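Local coordinates for protein glucose-6-phosphate isomerase (Chlamydia trachomatis D/UW-3/CX, PDB 6OTU) that catalyses the reversible isomerization of glucose-6-phosphate to fructose-6-phosphate, at residues Glu25-Pro30 with Asn326-Pro331; Tyr56-Glu61 with Ala318-Trp323. All blocks are in the same frame, centred on the assembly; numbering follows the deposited sequence.

Both contacts lean on helix 313-327: Tyr56-Glu61 packs on its middle, and Glu25-Pro30 covers its last turn and the loop after it. Their centres are 13 Å apart, with contact 1 about 26 Å and contact 2 about 18 Å from the centre of the chain, so the first lies at the surface and the second deeper. Trp323 connects them. Its O is a probable acceptor for Leu328 N at 2.9 Å, while its ring atom CH2 packs against Ala27 CA at 3.7 Å and CZ2 approaches Pro30 CB. Contact 2 is nested within the chain loop closed by contact 1. Both lie away from the glucose-6-phosphate pocket and the catalytic residues.

Contact 1 of 2, residues Glu25-Pro30 with Asn326-Pro331; sequences EMALHP and NLLGYP
Ala27 and Leu327 bring the two backbones nearest, CA to CA 5.7 Å, where the chain leaving helix 18-26 passes the C-terminal part of helix 313-327. Neither segment gives the other a hydrogen bond; the contact is made by small apolar surfaces. Ala27 points its methyl group at Leu327, and this CB is 3.4 Å from Leu327 O. The same methyl touches the side chain of Leu327 at its base, CB to CB 4.0 Å, and at one branch, Leu327 CD2 being 4.1 Å from Ala27 CB. Leu327 also packs on Leu23 and Gln24 of helix 18-26.

Leu328 works through a single methyl. With CG anti to its carbonyl carbon (chi1 -64°), the side chain extends CD2 to the methyl of Ala27, 4.2 Å from its CB, and to a point 4.0 Å from Ala27 O. The proline ring of Pro30 and the leucine side chain run antiparallel as they pass, with Pro30 CG leading at 4.1 Å from Leu328 CD2.

Strand 332-337 of the mixed sheet is the next element after helix 313-327, and the contact covers the helix-to-strand connection. Gly329, with phi at 87°, is the first residue to leave the helical path, and the chain turns there toward the sheet. A backbone hydrogen bond between Tyr330 and Asn324 ties the connection back to the helix, and the Tyr330 ring turns one face to Leu328 CB, which sits above it toward the rim.

Across the contact, Met26 to His29 form a type I turn closed by His29 N to Met26 O at 3.1 Å. The turn carries the chain from helix 18-26 to Pro30, whose ring also touches Arg62.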
loop_
_atom_site.group_PDB
_atom_site.type_symbol
_atom_site.label_atom_id
_atom_site.label_comp_id
_atom_site.label_asym_id
_atom_site.label_seq_id
_atom_site.Cartn_x
_atom_site.Cartn_y
_atom_site.Cartn_z
ATOM N N GLU A 25 26.370 -21.796 -1.259
ATOM C CA GLU A 25 27.441 -21.720 -2.255
ATOM C C GLU A 25 26.929 -21.164 -3.577
ATOM O O GLU A 25 27.591 -20.339 -4.207
ATOM C CB GLU A 25 28.063 -23.100 -2.464
ATOM C CG GLU A 25 28.177 -23.895 -1.187
ATOM C CD GLU A 25 29.169 -25.029 -1.279
ATOM O OE1 GLU A 25 29.623 -25.500 -0.211
ATOM O OE2 GLU A 25 29.491 -25.446 -2.416
ATOM N N MET A 26 25.746 -21.595 -4.001
ATOM C CA MET A 26 25.192 -21.118 -5.261
ATOM C C MET A 26 24.846 -19.639 -5.191
ATOM O O MET A 26 25.046 -18.904 -6.166
ATOM C CB MET A 26 23.956 -21.944 -5.637
ATOM C CG MET A 26 24.239 -23.406 -5.818
ATOM S SD MET A 26 22.763 -24.366 -6.209
ATOM C CE MET A 26 23.315 -25.966 -5.604
ATOM N N ALA A 27 24.347 -19.179 -4.040
ATOM C CA ALA A 27 23.974 -17.778 -3.883
ATOM C C ALA A 27 25.148 -16.818 -4.053
ATOM O O ALA A 27 24.917 -15.616 -4.225
ATOM C CB ALA A 27 23.324 -17.550 -2.507
ATOM N N LEU A 28 26.392 -17.309 -3.989
ATOM C CA LEU A 28 27.560 -16.453 -4.203
ATOM C C LEU A 28 27.588 -15.864 -5.609
ATOM O O LEU A 28 28.045 -14.728 -5.809
ATOM C CB LEU A 28 28.844 -17.246 -3.977
ATOM C CG LEU A 28 29.268 -17.524 -2.549
ATOM C CD1 LEU A 28 30.673 -18.045 -2.593
ATOM C CD2 LEU A 28 29.178 -16.240 -1.773
ATOM N N HIS A 29 27.169 -16.651 -6.605
ATOM C CA HIS A 29 27.252 -16.262 -8.014
ATOM C C HIS A 29 25.966 -16.667 -8.713
ATOM O O HIS A 29 25.937 -17.620 -9.506
ATOM C CB HIS A 29 28.470 -16.900 -8.676
ATOM C CG HIS A 29 29.698 -16.840 -7.828
ATOM N ND1 HIS A 29 30.219 -17.945 -7.194
ATOM C CD2 HIS A 29 30.495 -15.798 -7.491
ATOM C CE1 HIS A 29 31.292 -17.587 -6.508
ATOM N NE2 HIS A 29 31.481 -16.290 -6.670
ATOM N N PRO A 30 24.867 -15.970 -8.421
ATOM C CA PRO A 30 23.608 -16.245 -9.125
ATOM C C PRO A 30 23.721 -15.932 -10.615
ATOM O O PRO A 30 24.550 -15.128 -11.049
ATOM C CB PRO A 30 22.604 -15.319 -8.425
ATOM C CG PRO A 30 23.447 -14.227 -7.840
ATOM C CD PRO A 30 24.729 -14.875 -7.440
ATOM N N ASN A 326 16.262 -15.290 1.853
ATOM C CA ASN A 326 17.364 -15.801 2.666
ATOM C C ASN A 326 18.657 -15.996 1.885
ATOM O O ASN A 326 19.742 -15.810 2.440
ATOM C CB ASN A 326 16.976 -17.140 3.321
ATOM C CG ASN A 326 15.632 -17.076 4.058
ATOM O OD1 ASN A 326 14.622 -17.637 3.597
ATOM N ND2 ASN A 326 15.615 -16.391 5.197
ATOM N N LEU A 327 18.596 -16.389 0.627
ATOM C CA LEU A 327 19.859 -16.689 -0.033
ATOM C C LEU A 327 20.467 -15.480 -0.724
ATOM O O LEU A 327 21.680 -15.285 -0.630
ATOM C CB LEU A 327 19.675 -17.845 -1.009
ATOM C CG LEU A 327 19.618 -19.023 -0.035
ATOM C CD1 LEU A 327 18.819 -20.166 -0.578
ATOM C CD2 LEU A 327 21.032 -19.455 0.337
ATOM N N LEU A 328 19.656 -14.649 -1.382
ATOM C CA LEU A 328 20.152 -13.440 -2.036
ATOM C C LEU A 328 20.074 -12.215 -1.141
ATOM O O LEU A 328 20.718 -11.201 -1.439
ATOM C CB LEU A 328 19.371 -13.170 -3.325
ATOM C CG LEU A 328 19.537 -14.239 -4.401
ATOM C CD1 LEU A 328 18.981 -13.695 -5.698
ATOM C CD2 LEU A 328 21.002 -14.676 -4.538
ATOM N N GLY A 329 19.267 -12.283 -0.082
ATOM C CA GLY A 329 19.221 -11.256 0.934
ATOM C C GLY A 329 18.283 -10.094 0.693
ATOM O O GLY A 329 18.451 -9.052 1.331
ATOM N N TYR A 330 17.302 -10.220 -0.189
ATOM C CA TYR A 330 16.422 -9.081 -0.436
ATOM C C TYR A 330 15.343 -9.027 0.644
ATOM O O TYR A 330 14.604 -10.001 0.811
ATOM C CB TYR A 330 15.804 -9.166 -1.829
ATOM C CG TYR A 330 16.811 -9.406 -2.953
ATOM C CD1 TYR A 330 17.999 -8.678 -3.024
ATOM C CD2 TYR A 330 16.569 -10.372 -3.951
ATOM C CE1 TYR A 330 18.920 -8.897 -4.059
ATOM C CE2 TYR A 330 17.473 -10.582 -4.986
ATOM C CZ TYR A 330 18.641 -9.849 -5.029
ATOM O OH TYR A 330 19.539 -10.073 -6.038
ATOM N N PRO A 331 15.221 -7.926 1.390
ATOM C CA PRO A 331 14.298 -7.892 2.533
ATOM C C PRO A 331 12.840 -7.584 2.192
ATOM O O PRO A 331 12.008 -7.573 3.110
ATOM C CB PRO A 331 14.899 -6.787 3.419
ATOM C CG PRO A 331 15.556 -5.837 2.430
ATOM C CD PRO A 331 16.020 -6.692 1.261
#

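Contact 2 of 2, residues Tyr56-Glu61 with Ala318-Trp323; sequences YSYATE and AMLGVW
Glu61 OE1 accepts a hydrogen bond from Asn324 ND2 of helix 313-327, while the carbon chain of Glu61 faces Leu320 of the same helix. Glu61 ends a type I turn that begins at Tyr58 and is closed by Glu61 N to Tyr58 O at 3.0 Å; hydrogen bonds of Thr60 OG1 to Ser456 O and with Ser434 OG help to hold it. The turn follows strand 54-57, which pairs with strand 456-461. Leu320 is the one helix residue that makes close contacts here, and its two methyls divide the work.

CD1 enters between the tyrosines. It meets Tyr56 near the plane of the ring, at the edge, 3.7 Å from OH and 3.9 Å from CE2. Tyr56 and Leu320 approach from opposite directions: CG of the tyrosine lies anti to the backbone N (chi1 -171°), which sends the ring out from the strand toward the helix. Tyr58 crosses Leu320 at about a right angle, and CD1 lies obliquely beside it, 3.9 Å from Tyr58 CB and 4.1 Å from Tyr58 CG. The other methyl, CD2, is turned to Glu61 and comes within 4.4 Å of its CG, touching the aliphatic part of that side chain.

This is a sheet-to-helix layer of an alpha-beta-alpha sandwich, as in phosphoglucose isomerases: helix 313-327 packs against the part of the mixed sheet carrying strand 54-57, with Leu316 of the same helix touching both tyrosines and Leu459 lying against Tyr56 from the sheet.

Tyr56 OH, like Glu61 OE1, has its polar partner outside the apolar meeting point, a weak hydrogen bond with Ser457 OG. Leu320 thus contributes hydrocarbon alone, and the buried carboxylate is probably stabilised by the amide donor at OE1, which ties the turn to Asn324, one turn on from Leu320 in the same helix.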
loop_
_atom_site.group_PDB
_atom_site.type_symbol
_atom_site.label_atom_id
_atom_site.label_comp_id
_atom_site.label_asym_id
_atom_site.label_seq_id
_atom_site.Cartn_x
_atom_site.Cartn_y
_atom_site.Cartn_z
ATOM N N TYR A 56 2.730 -19.753 -14.917
ATOM C CA TYR A 56 3.700 -19.136 -14.023
ATOM C C TYR A 56 5.064 -19.206 -14.695
ATOM O O TYR A 56 5.571 -20.303 -14.953
ATOM C CB TYR A 56 3.725 -19.865 -12.686
ATOM C CG TYR A 56 4.531 -19.230 -11.579
ATOM C CD1 TYR A 56 4.117 -18.039 -10.978
ATOM C CD2 TYR A 56 5.695 -19.836 -11.105
ATOM C CE1 TYR A 56 4.841 -17.469 -9.945
ATOM C CE2 TYR A 56 6.430 -19.268 -10.060
ATOM C CZ TYR A 56 5.989 -18.086 -9.481
ATOM O OH TYR A 56 6.695 -17.499 -8.444
ATOM N N SER A 57 5.640 -18.043 -14.999
ATOM C CA SER A 57 6.952 -17.933 -15.631
ATOM C C SER A 57 7.927 -17.322 -14.638
ATOM O O SER A 57 7.616 -16.316 -14.002
ATOM C CB SER A 57 6.907 -17.080 -16.903
ATOM O OG SER A 57 8.080 -17.258 -17.696
ATOM N N TYR A 58 9.102 -17.937 -14.509
ATOM C CA TYR A 58 10.138 -17.462 -13.600
ATOM C C TYR A 58 11.494 -17.458 -14.288
ATOM O O TYR A 58 12.520 -17.535 -13.609
ATOM C CB TYR A 58 10.215 -18.312 -12.319
ATOM C CG TYR A 58 10.246 -19.819 -12.553
ATOM C CD1 TYR A 58 9.093 -20.505 -12.932
ATOM C CD2 TYR A 58 11.420 -20.556 -12.387
ATOM C CE1 TYR A 58 9.100 -21.879 -13.144
ATOM C CE2 TYR A 58 11.437 -21.944 -12.605
ATOM C CZ TYR A 58 10.266 -22.597 -12.983
ATOM O OH TYR A 58 10.249 -23.968 -13.195
ATOM N N ALA A 59 11.515 -17.396 -15.625
ATOM C CA ALA A 59 12.771 -17.202 -16.329
ATOM C C ALA A 59 13.449 -15.890 -15.930
ATOM O O ALA A 59 14.667 -15.754 -16.092
ATOM C CB ALA A 59 12.525 -17.260 -17.840
ATOM N N THR A 60 12.699 -14.931 -15.396
ATOM C CA THR A 60 13.268 -13.664 -14.946
ATOM C C THR A 60 13.620 -13.659 -13.454
ATOM O O THR A 60 13.848 -12.590 -12.889
ATOM C CB THR A 60 12.305 -12.520 -15.274
ATOM O OG1 THR A 60 10.987 -12.856 -14.816
ATOM C CG2 THR A 60 12.255 -12.276 -16.788
ATOM N N GLU A 61 13.648 -14.824 -12.803
ATOM C CA GLU A 61 14.267 -14.988 -11.489
ATOM C C GLU A 61 15.706 -15.449 -11.674
ATOM O O GLU A 61 16.038 -16.111 -12.660
ATOM C CB GLU A 61 13.526 -16.017 -10.630
ATOM C CG GLU A 61 12.052 -15.734 -10.384
ATOM C CD GLU A 61 11.819 -14.845 -9.194
ATOM O OE1 GLU A 61 12.810 -14.430 -8.548
ATOM O OE2 GLU A 61 10.640 -14.540 -8.914
ATOM N N ALA A 318 6.816 -20.232 -3.018
ATOM C CA ALA A 318 7.418 -20.180 -1.689
ATOM C C ALA A 318 8.936 -20.345 -1.750
ATOM O O ALA A 318 9.672 -19.582 -1.112
ATOM C CB ALA A 318 6.803 -21.245 -0.785
ATOM N N MET A 319 9.431 -21.332 -2.519
ATOM C CA MET A 319 10.874 -21.595 -2.526
ATOM C C MET A 319 11.645 -20.511 -3.284
ATOM O O MET A 319 12.748 -20.118 -2.869
ATOM C CB MET A 319 11.164 -22.980 -3.112
ATOM C CG MET A 319 10.508 -24.107 -2.349
ATOM S SD MET A 319 10.841 -24.059 -0.575
ATOM C CE MET A 319 12.606 -24.371 -0.590
ATOM N N LEU A 320 11.080 -19.996 -4.380
ATOM C CA LEU A 320 11.677 -18.827 -5.032
ATOM C C LEU A 320 11.720 -17.626 -4.085
ATOM O O LEU A 320 12.676 -16.841 -4.102
ATOM C CB LEU A 320 10.896 -18.486 -6.300
ATOM C CG LEU A 320 11.019 -19.478 -7.466
ATOM C CD1 LEU A 320 9.970 -19.211 -8.529
ATOM C CD2 LEU A 320 12.430 -19.431 -8.064
ATOM N N GLY A 321 10.697 -17.465 -3.244
ATOM C CA GLY A 321 10.751 -16.397 -2.249
ATOM C C GLY A 321 11.857 -16.614 -1.232
ATOM O O GLY A 321 12.559 -15.675 -0.854
ATOM N N VAL A 322 12.031 -17.865 -0.788
ATOM C CA VAL A 322 13.098 -18.213 0.151
ATOM C C VAL A 322 14.461 -17.962 -0.483
ATOM O O VAL A 322 15.384 -17.457 0.171
ATOM C CB VAL A 322 12.941 -19.682 0.601
ATOM C CG1 VAL A 322 14.228 -20.218 1.211
ATOM C CG2 VAL A 322 11.753 -19.847 1.543
ATOM N N TRP A 323 14.603 -18.301 -1.773
ATOM C CA TRP A 323 15.821 -17.972 -2.519
ATOM C C TRP A 323 16.098 -16.477 -2.483
ATOM O O TRP A 323 17.195 -16.048 -2.115
ATOM C CB TRP A 323 15.704 -18.467 -3.960
ATOM C CG TRP A 323 16.809 -18.048 -4.898
ATOM C CD1 TRP A 323 16.710 -17.158 -5.937
ATOM C CD2 TRP A 323 18.163 -18.548 -4.933
ATOM N NE1 TRP A 323 17.910 -17.059 -6.592
ATOM C CE2 TRP A 323 18.822 -17.895 -6.000
ATOM C CE3 TRP A 323 18.884 -19.467 -4.153
ATOM C CZ2 TRP A 323 20.170 -18.123 -6.306
ATOM C CZ3 TRP A 323 20.232 -19.697 -4.462
ATOM C CH2 TRP A 323 20.854 -19.028 -5.533
#